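Local coordinates for putative modulator of DNA gyrase (Bacteroides thetaiotaomicron, PDB 1VPB), which is probably a metallopeptidase, as generally assigned to the PmbA/TldD (U62) family, and is also named a putative modulator of DNA gyrase, at residues Gly33-Val39 against Ser68-Asp74; Glu409-Thr413 against Val446-Leu451; Trp189-Ser193 against Met217-Lys222; Ser304-Asp310 against Ile346-Ile351. All blocks are in the same frame, centred on the assembly; numbering follows the deposited sequence.

Interaction 1 of 4, residues Gly33-Val39 against Ser68-Asp74; sequences GCQAAKV and SLSLYVD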
# COMPACT_ATOMS: atom_id res chain seq x y z
N GLY A 33 31.63 1.91 15.62
CA GLY A 33 31.25 3.32 15.61
C GLY A 33 30.00 3.71 16.35
O GLY A 33 29.79 4.89 16.61
N CYS A 34 29.15 2.74 16.71
CA CYS A 34 27.96 3.05 17.46
C CYS A 34 28.23 3.18 18.97
O CYS A 34 28.76 2.23 19.56
CB CYS A 34 26.88 1.99 17.28
SG CYS A 34 26.27 1.82 15.58
N GLN A 35 27.77 4.27 19.53
CA GLN A 35 27.74 4.48 21.01
C GLN A 35 26.61 3.58 21.54
O GLN A 35 26.65 3.13 22.67
CB GLN A 35 27.52 5.88 21.43
CG GLN A 35 28.70 6.76 21.28
CD GLN A 35 28.87 7.29 19.86
OE1 GLN A 35 27.93 7.20 19.03
NE2 GLN A 35 30.09 7.79 19.54
N ALA A 36 25.59 3.32 20.70
CA ALA A 36 24.44 2.52 21.11
C ALA A 36 23.81 1.92 19.86
O ALA A 36 23.99 2.42 18.76
CB ALA A 36 23.45 3.32 21.84
N ALA A 37 23.10 0.81 20.04
CA ALA A 37 22.40 0.17 18.92
C ALA A 37 21.22 -0.65 19.43
O ALA A 37 21.20 -1.05 20.59
CB ALA A 37 23.30 -0.70 18.15
N LYS A 38 20.29 -0.89 18.51
CA LYS A 38 19.16 -1.83 18.73
C LYS A 38 19.27 -2.81 17.58
O LYS A 38 19.54 -2.40 16.44
CB LYS A 38 17.85 -1.07 18.74
CG LYS A 38 17.67 -0.01 19.75
CD LYS A 38 16.42 0.71 19.56
CE LYS A 38 16.19 1.79 20.60
NZ LYS A 38 15.09 2.71 20.08
N VAL A 39 19.02 -4.11 17.84
CA VAL A 39 19.03 -5.13 16.81
C VAL A 39 17.72 -5.93 16.96
O VAL A 39 17.33 -6.25 18.05
CB VAL A 39 20.25 -6.08 16.96
CG1 VAL A 39 20.19 -7.20 15.98
CG2 VAL A 39 21.59 -5.28 16.82
N SER A 68 17.36 -6.16 11.46
CA SER A 68 17.16 -4.68 11.38
C SER A 68 17.98 -4.10 12.48
O SER A 68 18.04 -4.63 13.58
CB SER A 68 15.68 -4.35 11.59
OG SER A 68 15.02 -4.75 10.42
N LEU A 69 18.67 -2.98 12.20
CA LEU A 69 19.42 -2.31 13.28
C LEU A 69 19.08 -0.84 13.32
O LEU A 69 18.86 -0.22 12.27
CB LEU A 69 20.94 -2.44 13.04
CG LEU A 69 21.59 -3.81 13.16
CD1 LEU A 69 21.49 -4.54 11.86
CD2 LEU A 69 23.01 -3.72 13.54
N SER A 70 19.06 -0.26 14.53
CA SER A 70 18.95 1.17 14.74
C SER A 70 20.35 1.53 15.22
O SER A 70 20.87 0.93 16.15
CB SER A 70 17.98 1.55 15.81
OG SER A 70 16.64 1.18 15.46
N LEU A 71 20.96 2.49 14.53
CA LEU A 71 22.35 2.88 14.77
C LEU A 71 22.46 4.29 15.35
O LEU A 71 21.94 5.24 14.83
CB LEU A 71 23.12 2.82 13.44
CG LEU A 71 22.99 1.55 12.57
CD1 LEU A 71 23.71 1.80 11.28
CD2 LEU A 71 23.58 0.38 13.28
N TYR A 72 23.08 4.41 16.56
CA TYR A 72 23.28 5.67 17.27
C TYR A 72 24.79 6.00 17.15
O TYR A 72 25.64 5.30 17.73
CB TYR A 72 22.89 5.54 18.74
CG TYR A 72 21.41 5.30 18.95
CD1 TYR A 72 20.88 4.05 18.70
CD2 TYR A 72 20.57 6.31 19.40
CE1 TYR A 72 19.48 3.80 18.89
CE2 TYR A 72 19.23 6.11 19.57
CZ TYR A 72 18.69 4.84 19.31
OH TYR A 72 17.31 4.66 19.52
N VAL A 73 25.09 6.93 16.28
CA VAL A 73 26.45 7.16 15.80
C VAL A 73 26.74 8.64 15.93
O VAL A 73 26.29 9.54 15.16
CB VAL A 73 26.64 6.76 14.30
CG1 VAL A 73 28.11 7.01 13.88
CG2 VAL A 73 26.19 5.34 14.03
N ASP A 74 27.53 8.97 16.94
CA ASP A 74 27.91 10.37 17.06
C ASP A 74 26.80 11.36 17.12
O ASP A 74 26.88 12.47 16.59
CB ASP A 74 28.98 10.73 15.99
CG ASP A 74 30.23 9.89 16.08
OD1 ASP A 74 30.42 8.98 16.98
OD2 ASP A 74 31.10 10.02 15.17
O HOH W 1 31.56 6.77 15.91
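Lys38 reaches from one strand over Ser70 to the phenol of Tyr72 on the other. Its CB lies 3.9 Å from Ser70 CB, the two residues being a hydrogen-bonded antiparallel pair. With CG anti to the carbonyl carbon (chi1 -59°) and an extended chain beyond, CD passes both Ser70 OG and Tyr72 OH. CE then comes within 3.3 Å of Tyr72 OH, and NZ donates to that same Tyr72 OH at 3.0 Å. The ammonium also has a long, weak ion pair with Glu312. Toward the open end of the hairpin, Ala36 CB packs on Tyr72 CB, while Ala36 O sits at the edge of the ring, near its plane.

Strands 36-52 and 58-73 form this beta hairpin, and the local axes run nearly antiparallel. The hairpin's regular ladder is broken by a classic beta bulge, in which Gln35 and Ala36 both face Tyr72. Gln35 N donates to Tyr72 O, and Tyr72 N to Ala36 O.

The amide of Gln35 then grips Asp74 twice: OE1 accepts from Asp74 N at 2.8 Å, and NE2 gives a nearly straight bond (168°) to Asp74 OD1, with that oxygen only 5° out of the amide plane. A water bridges Asp74 OD1 and Gly33 O. On the face that meets helices 16-31 and 87-101, Cys34 SG touches Leu71 CD2 and Val73 CG2, each at 3.8 Å, and Val39 CG2 lies beside Leu69 CD2.

Interaction 2 of 4, residues Glu409-Thr413 against Val446-Leu451; sequences EMNVT and VDFSGL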
# COMPACT_ATOMS: atom_id res chain seq x y z
N GLU A 409 -25.59 6.66 0.56
CA GLU A 409 -25.41 8.01 0.04
C GLU A 409 -25.69 9.10 1.05
O GLU A 409 -26.22 10.15 0.72
CB GLU A 409 -26.23 8.19 -1.24
CG GLU A 409 -25.80 7.19 -2.30
CD GLU A 409 -26.41 7.48 -3.65
OE1 GLU A 409 -27.49 8.13 -3.70
OE2 GLU A 409 -25.82 7.07 -4.65
N MET A 410 -25.27 8.86 2.30
CA MET A 410 -25.36 9.89 3.35
C MET A 410 -23.99 10.10 3.96
O MET A 410 -23.14 9.21 3.95
CB MET A 410 -26.35 9.47 4.45
CG MET A 410 -27.77 9.18 3.99
SD MET A 410 -28.68 10.61 3.57
CE MET A 410 -28.93 11.36 5.19
N ASN A 411 -23.80 11.28 4.53
CA ASN A 411 -22.61 11.54 5.30
C ASN A 411 -22.96 11.81 6.74
O ASN A 411 -23.97 12.49 7.02
CB ASN A 411 -21.89 12.76 4.74
CG ASN A 411 -21.23 12.48 3.40
OD1 ASN A 411 -20.60 11.44 3.22
ND2 ASN A 411 -21.36 13.41 2.49
N VAL A 412 -22.11 11.32 7.62
CA VAL A 412 -22.17 11.66 9.03
C VAL A 412 -21.06 12.70 9.29
O VAL A 412 -19.91 12.51 8.86
CB VAL A 412 -22.05 10.38 9.93
CG1 VAL A 412 -20.63 9.80 9.94
CG2 VAL A 412 -22.52 10.69 11.35
N THR A 413 -21.41 13.80 9.96
CA THR A 413 -20.47 14.89 10.19
C THR A 413 -20.58 15.34 11.61
O THR A 413 -21.57 15.07 12.27
CB THR A 413 -20.77 16.10 9.30
OG1 THR A 413 -22.07 16.65 9.59
CG2 THR A 413 -20.81 15.72 7.82
N VAL A 446 -26.76 12.93 16.37
CA VAL A 446 -25.67 12.92 15.40
C VAL A 446 -26.24 13.42 14.06
O VAL A 446 -27.35 13.06 13.67
CB VAL A 446 -25.09 11.52 15.23
CG1 VAL A 446 -24.02 11.47 14.13
CG2 VAL A 446 -24.48 11.03 16.56
N ASP A 447 -25.46 14.26 13.37
CA ASP A 447 -25.82 14.86 12.10
C ASP A 447 -25.53 13.96 10.91
O ASP A 447 -24.39 13.49 10.73
CB ASP A 447 -25.10 16.20 11.92
CG ASP A 447 -25.81 17.31 12.59
OD1 ASP A 447 -26.96 17.60 12.16
OD2 ASP A 447 -25.31 17.94 13.53
N PHE A 448 -26.59 13.72 10.14
CA PHE A 448 -26.51 13.02 8.85
C PHE A 448 -27.04 13.94 7.76
O PHE A 448 -28.08 14.60 7.95
CB PHE A 448 -27.33 11.73 8.83
CG PHE A 448 -26.86 10.68 9.79
CD1 PHE A 448 -27.17 10.79 11.16
CD2 PHE A 448 -26.14 9.58 9.35
CE1 PHE A 448 -26.76 9.82 12.05
CE2 PHE A 448 -25.69 8.61 10.24
CZ PHE A 448 -25.99 8.73 11.60
N SER A 449 -26.33 13.96 6.63
CA SER A 449 -26.73 14.77 5.48
C SER A 449 -26.53 14.02 4.17
O SER A 449 -25.66 13.17 4.06
CB SER A 449 -25.89 16.03 5.46
OG SER A 449 -24.52 15.70 5.63
N GLY A 450 -27.32 14.37 3.17
CA GLY A 450 -27.25 13.70 1.86
C GLY A 450 -26.00 14.03 1.05
O GLY A 450 -25.56 15.19 1.06
N LEU A 451 -25.42 13.00 0.41
CA LEU A 451 -24.46 13.09 -0.74
C LEU A 451 -23.53 11.87 -0.84
O LEU A 451 -23.67 11.02 -1.72
CB LEU A 451 -23.60 14.38 -0.72
CG LEU A 451 -23.97 15.56 -1.64
CD1 LEU A 451 -25.48 15.89 -1.75
CD2 LEU A 451 -23.18 16.79 -1.16
OXT LEU A 451 -22.58 11.70 -0.07
O HOH W 2 -23.00 15.12 14.54
O HOH W 3 -24.06 15.85 8.40
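Val412 lays its CG2 methyl over one face of the Phe448 ring, 4.1 Å from the ring centroid and 17° off the normal, a CH-pi contact displaced toward the rim. Its torsion explains the approach: chi1 of 72° sets CG2 anti to the backbone N and CG1 between the N and the carbonyl carbon. The same CG2 is pressed against Val446 CG1 at 3.3 Å, tighter than ordinary van der Waals contact. Met249 of strand 245-251 touches all three side chains and adds to this apolar layer. Further along, the Met410 chain is bent at chi2 and chi3, which brings its CE methyl to 4.0 Å from Phe448 CB and its SD beside Gly450 CA.

The backbones pair antiparallel. Asn411 and Ser449 exchange two bonds; Asn411 N to Ser449 O is short at 2.7 Å and almost straight (174°). Leu451 N, in the last residue of the chain, donates to Glu409 O. Strand 446-450 lies between 402-413 and 245-251 in the mixed sheet of the C-terminal domain, its backbone bonded on the second side to Tyr247 and Gly245.

The face bearing Asn411, Thr413, Asp447 and Ser449 is polar. One water joins Thr413 OG1 to Ser449 OG, another joins Thr413 O to Asp447 N, and Asp447 OD2 forms a salt bridge with Lys246. The chemistry therefore divides by face: close hydrocarbon packing on the Val412-Phe448 side and, on the other, two water bridges and a salt bridge, which tie hydroxyl, main-chain and carboxylate groups.

Interaction 3 of 4, residues Trp189-Ser193 against Met217-Lys222; sequences WYSLS and MNDLIK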
# COMPACT_ATOMS: atom_id res chain seq x y z
N TRP A 189 -1.30 -16.82 13.74
CA TRP A 189 -2.63 -16.35 13.37
C TRP A 189 -3.20 -17.18 12.25
O TRP A 189 -2.48 -17.73 11.43
CB TRP A 189 -2.66 -14.85 12.99
CG TRP A 189 -1.88 -14.53 11.79
CD1 TRP A 189 -0.54 -14.23 11.73
CD2 TRP A 189 -2.34 -14.54 10.42
NE1 TRP A 189 -0.17 -14.04 10.43
CE2 TRP A 189 -1.25 -14.18 9.60
CE3 TRP A 189 -3.57 -14.76 9.81
CZ2 TRP A 189 -1.36 -14.10 8.19
CZ3 TRP A 189 -3.68 -14.66 8.42
CH2 TRP A 189 -2.57 -14.32 7.63
N TYR A 190 -4.53 -17.22 12.22
CA TYR A 190 -5.27 -17.90 11.20
C TYR A 190 -6.50 -17.06 10.86
O TYR A 190 -7.06 -16.40 11.74
CB TYR A 190 -5.80 -19.24 11.72
CG TYR A 190 -4.75 -20.16 12.31
CD1 TYR A 190 -4.38 -20.06 13.65
CD2 TYR A 190 -4.14 -21.15 11.54
CE1 TYR A 190 -3.41 -20.90 14.19
CE2 TYR A 190 -3.18 -21.99 12.09
CZ TYR A 190 -2.82 -21.87 13.40
OH TYR A 190 -1.90 -22.73 13.98
N SER A 191 -6.90 -17.09 9.60
CA SER A 191 -8.08 -16.35 9.18
C SER A 191 -8.81 -16.98 8.04
O SER A 191 -8.21 -17.65 7.18
CB SER A 191 -7.69 -14.93 8.81
OG SER A 191 -8.84 -14.12 8.71
N LEU A 192 -10.14 -16.79 8.03
CA LEU A 192 -10.98 -17.23 6.95
C LEU A 192 -11.90 -16.10 6.58
O LEU A 192 -12.39 -15.38 7.45
CB LEU A 192 -11.82 -18.45 7.34
CG LEU A 192 -11.15 -19.82 7.39
CD1 LEU A 192 -12.03 -20.78 8.25
CD2 LEU A 192 -10.95 -20.36 6.02
N SER A 193 -12.16 -15.94 5.31
CA SER A 193 -13.02 -14.88 4.85
C SER A 193 -13.84 -15.27 3.64
O SER A 193 -13.57 -16.25 2.92
CB SER A 193 -12.21 -13.60 4.55
OG SER A 193 -11.47 -13.75 3.37
N MET A 217 -5.77 -22.53 15.62
CA MET A 217 -6.59 -23.20 14.57
C MET A 217 -7.81 -23.80 15.19
O MET A 217 -8.93 -23.70 14.66
CB MET A 217 -5.76 -24.24 13.83
CG MET A 217 -6.58 -25.02 12.79
SD MET A 217 -7.29 -23.97 11.50
CE MET A 217 -5.97 -24.14 10.39
N ASN A 218 -7.61 -24.40 16.37
CA ASN A 218 -8.71 -25.06 17.05
C ASN A 218 -9.84 -24.09 17.44
O ASN A 218 -11.00 -24.49 17.46
CB ASN A 218 -8.21 -25.79 18.29
CG ASN A 218 -9.25 -26.71 18.88
OD1 ASN A 218 -9.75 -26.47 19.97
ND2 ASN A 218 -9.61 -27.75 18.14
N ASP A 219 -9.50 -22.85 17.74
CA ASP A 219 -10.44 -21.84 18.13
C ASP A 219 -11.05 -21.03 16.99
O ASP A 219 -12.03 -20.32 17.18
CB ASP A 219 -9.82 -20.87 19.14
CG ASP A 219 -9.26 -21.56 20.36
OD1 ASP A 219 -9.70 -22.68 20.71
OD2 ASP A 219 -8.37 -21.05 21.06
N LEU A 220 -10.48 -21.12 15.80
CA LEU A 220 -11.02 -20.32 14.69
C LEU A 220 -12.43 -20.80 14.36
O LEU A 220 -12.66 -21.99 14.17
CB LEU A 220 -10.13 -20.52 13.47
CG LEU A 220 -10.49 -19.88 12.13
CD1 LEU A 220 -10.40 -18.36 12.20
CD2 LEU A 220 -9.57 -20.45 11.02
N ILE A 221 -13.33 -19.83 14.26
CA ILE A 221 -14.66 -20.09 13.77
C ILE A 221 -14.59 -20.29 12.26
O ILE A 221 -14.12 -19.42 11.54
CB ILE A 221 -15.59 -18.93 14.10
CG1 ILE A 221 -15.79 -18.80 15.61
CG2 ILE A 221 -16.94 -19.15 13.43
CD1 ILE A 221 -16.24 -17.43 16.01
N LYS A 222 -15.08 -21.45 11.81
CA LYS A 222 -14.92 -21.90 10.43
C LYS A 222 -16.22 -21.94 9.65
O LYS A 222 -16.22 -22.01 8.40
CB LYS A 222 -14.26 -23.30 10.41
CG LYS A 222 -12.96 -23.38 11.20
CD LYS A 222 -12.33 -24.75 11.32
CE LYS A 222 -11.06 -24.74 12.24
NZ LYS A 222 -11.37 -24.46 13.68
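Met217 covers one face of the Tyr190 ring. Its CB stands 3.9 Å from the ring centroid and 16° off the normal, a CH-pi contact, while SD makes an oblique Met-aromatic approach at 4.8 Å from that centroid. The closest approach is Met217 N to Tyr190 CE1, 3.2 Å, with the N-H bonded to Asp130. With CG anti to the backbone N (chi1 177°) and the chain bent at chi2 and chi3, the methyl CE folds back to 3.7 Å from Tyr190 CD2. Leu220 packs beside it, between Tyr190 and Leu192 of strand 181-198: its CD2 meets Tyr190 CB and, at 3.7 Å, Leu192 CD1. Tyr166 of strand 159-177 and Met144 of helix 138-150 close around this buried cluster in the central domain.

Toward the far end the contact thins. Leu192 CD1 still brushes Lys222 CA, but the side chain of the exposed Ile221 leads away from the strand. Lys222 bends at chi4 and turns its NZ back into its own loop, donating to Met217 O at 2.7 Å and to Leu220 O at 2.8 Å.

No hydrogen bond crosses between the segments. The loop is braced in part by its own lysine and carbonyls, whereas its hold on these strand residues depends on aromatic, sulfur and aliphatic surfaces.

Interaction 4 of 4, residues Ser304-Asp310 against Ile346-Ile351; sequences SGARYFD and ISGSSI. With EDO (1,2-ethanediol), chain B.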
# COMPACT_ATOMS: atom_id res chain seq x y z
N SER A 304 -5.10 -11.43 20.86
CA SER A 304 -4.44 -10.70 19.77
C SER A 304 -4.09 -9.30 20.26
O SER A 304 -4.91 -8.62 20.84
CB SER A 304 -5.37 -10.57 18.58
OG SER A 304 -4.69 -9.92 17.50
N GLY A 305 -2.82 -8.90 20.09
CA GLY A 305 -2.35 -7.62 20.58
C GLY A 305 -1.51 -7.65 21.83
O GLY A 305 -0.80 -6.70 22.19
N ALA A 306 -1.59 -8.76 22.57
CA ALA A 306 -0.92 -8.81 23.86
C ALA A 306 0.60 -8.79 23.71
O ALA A 306 1.16 -9.38 22.77
CB ALA A 306 -1.37 -10.04 24.63
N ARG A 307 1.26 -8.12 24.62
CA ARG A 307 2.73 -8.02 24.63
C ARG A 307 3.25 -7.44 25.92
O ARG A 307 2.59 -6.64 26.57
CB ARG A 307 3.20 -7.17 23.43
CG ARG A 307 2.70 -5.79 23.44
CD ARG A 307 3.23 -4.94 22.29
NE ARG A 307 2.64 -3.59 22.33
CZ ARG A 307 3.08 -2.56 21.63
NH1 ARG A 307 4.11 -2.67 20.78
NH2 ARG A 307 2.46 -1.42 21.73
N TYR A 308 4.44 -7.93 26.32
CA TYR A 308 5.07 -7.41 27.54
C TYR A 308 6.01 -6.20 27.34
O TYR A 308 6.40 -5.59 28.29
CB TYR A 308 5.83 -8.52 28.23
CG TYR A 308 4.91 -9.52 28.95
CD1 TYR A 308 3.89 -9.05 29.75
CD2 TYR A 308 5.05 -10.90 28.77
CE1 TYR A 308 3.04 -9.94 30.40
CE2 TYR A 308 4.19 -11.82 29.43
CZ TYR A 308 3.19 -11.30 30.26
OH TYR A 308 2.32 -12.18 30.93
N PHE A 309 6.33 -5.91 26.09
CA PHE A 309 7.17 -4.75 25.80
C PHE A 309 6.87 -4.22 24.41
O PHE A 309 6.41 -4.95 23.55
CB PHE A 309 8.67 -5.07 25.95
CG PHE A 309 9.11 -6.31 25.27
CD1 PHE A 309 9.07 -7.56 25.94
CD2 PHE A 309 9.61 -6.27 23.98
CE1 PHE A 309 9.49 -8.69 25.33
CE2 PHE A 309 10.05 -7.42 23.37
CZ PHE A 309 9.93 -8.64 24.06
N ASP A 310 7.19 -2.94 24.20
CA ASP A 310 7.10 -2.40 22.85
C ASP A 310 8.42 -2.52 22.14
O ASP A 310 9.38 -3.14 22.64
CB ASP A 310 6.58 -0.97 22.88
CG ASP A 310 7.59 0.06 23.39
OD1 ASP A 310 8.77 -0.27 23.77
OD2 ASP A 310 7.25 1.28 23.39
N ILE A 346 4.36 4.72 26.81
CA ILE A 346 4.62 3.60 25.96
C ILE A 346 4.34 4.13 24.55
O ILE A 346 3.55 5.04 24.39
CB ILE A 346 3.72 2.38 26.33
CG1 ILE A 346 4.18 1.07 25.64
CG2 ILE A 346 2.27 2.66 26.04
CD1 ILE A 346 5.35 0.43 26.27
N SER A 347 4.95 3.52 23.56
CA SER A 347 4.87 4.02 22.17
C SER A 347 3.50 3.89 21.55
O SER A 347 3.10 4.64 20.63
CB SER A 347 5.90 3.32 21.32
OG SER A 347 5.62 1.95 21.25
N GLY A 348 2.70 2.96 22.04
CA GLY A 348 1.33 2.80 21.52
C GLY A 348 0.55 1.78 22.35
O GLY A 348 1.13 1.05 23.19
N SER A 349 -0.75 1.78 22.14
CA SER A 349 -1.62 0.79 22.80
C SER A 349 -1.39 -0.61 22.29
O SER A 349 -0.76 -0.81 21.26
CB SER A 349 -3.09 1.17 22.58
OG SER A 349 -3.43 1.21 21.21
N SER A 350 -1.91 -1.60 23.05
CA SER A 350 -1.70 -3.00 22.74
C SER A 350 -3.03 -3.70 22.52
O SER A 350 -3.27 -4.26 21.46
CB SER A 350 -0.93 -3.68 23.83
OG SER A 350 0.40 -3.14 24.00
N ILE A 351 -3.93 -3.61 23.52
CA ILE A 351 -5.29 -4.12 23.38
C ILE A 351 -6.22 -3.11 23.99
O ILE A 351 -6.12 -2.84 25.17
CB ILE A 351 -5.51 -5.50 24.08
CG1 ILE A 351 -4.57 -6.55 23.54
CG2 ILE A 351 -6.97 -5.95 23.86
CD1 ILE A 351 -4.64 -7.90 24.26
C1 EDO B . -0.36 -11.51 19.30
O1 EDO B . -1.25 -10.91 18.38
C2 EDO B . 0.87 -10.64 19.46
O2 EDO B . 0.57 -9.40 20.10
O HOH W 4 3.66 0.53 20.02
O HOH W 5 6.28 -0.79 19.40
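Two irregular loops of the C-terminal domain meet here, one (304-310) preceding strand 319-323 and the other (346-351) leading into strand 352-354, in a polar contact without strand pairing. Arg307 NE donates to Ser350 OG at 2.8 Å; the bond is straight (178°), and the hydroxyl oxygen lies 1° out of the guanidinium plane. The arginine chain, extended from CG to NE, carries NH2 toward the carbonyls of Gly348 and Ser349. A water accepts from NH2 and donates to Ser347 OG.

Asp310 OD2 takes two donors from one residue, Ser347 OG at 2.8 Å and Ser347 N at 3.2 Å. The backbone N-H uses the anti lone pair; the hydroxyl arrives on the anti side but 34° out of the carboxylate plane. Asp310 OD1 is held by the backbone N atoms of Glu312 and Ile314, and Ile346 CD1 lies against the carboxylate, 3.6 Å from Asp310 OD2. At the other end, Ile351 CD1 packs 3.9 Å from Ala306 CB. A 1,2-ethanediol, probably from the crystallisation liquor, bonds to Gly305 N and Ala306 O.

With both oxygens engaged, the Asp310 carboxylate is fixed in rotation, and the in-plane NE bond and the water on NH2 help orient the guanidinium. Directional polar bonds chiefly join the loops, with Ile351 and Ile346 supplying apolar contact at the two ends.

Interactions 1 and 3 reach the same six-stranded antiparallel sheet, yet their centres are about 40 Å apart: the first pairs two of its strands, the second packs a loop against another. Interaction 2 also pairs strands, but in the mixed sheet of the C-terminal domain, on the opposite side of the chain's centre from interaction 1 and about 50 Å from it between centres. Interaction 4 is the most central of the four and lies in the same C-terminal domain as interaction 2, but joins loops. All are partly buried. Backbone ladders dominate interactions 1 and 2, apolar surfaces interaction 3, and side-chain hydrogen bonds interaction 4. Between nearest atoms, interactions 3 and 4 are about 7 Å apart. Interactions 1 and 4 are about 8 Å apart between nearest atoms.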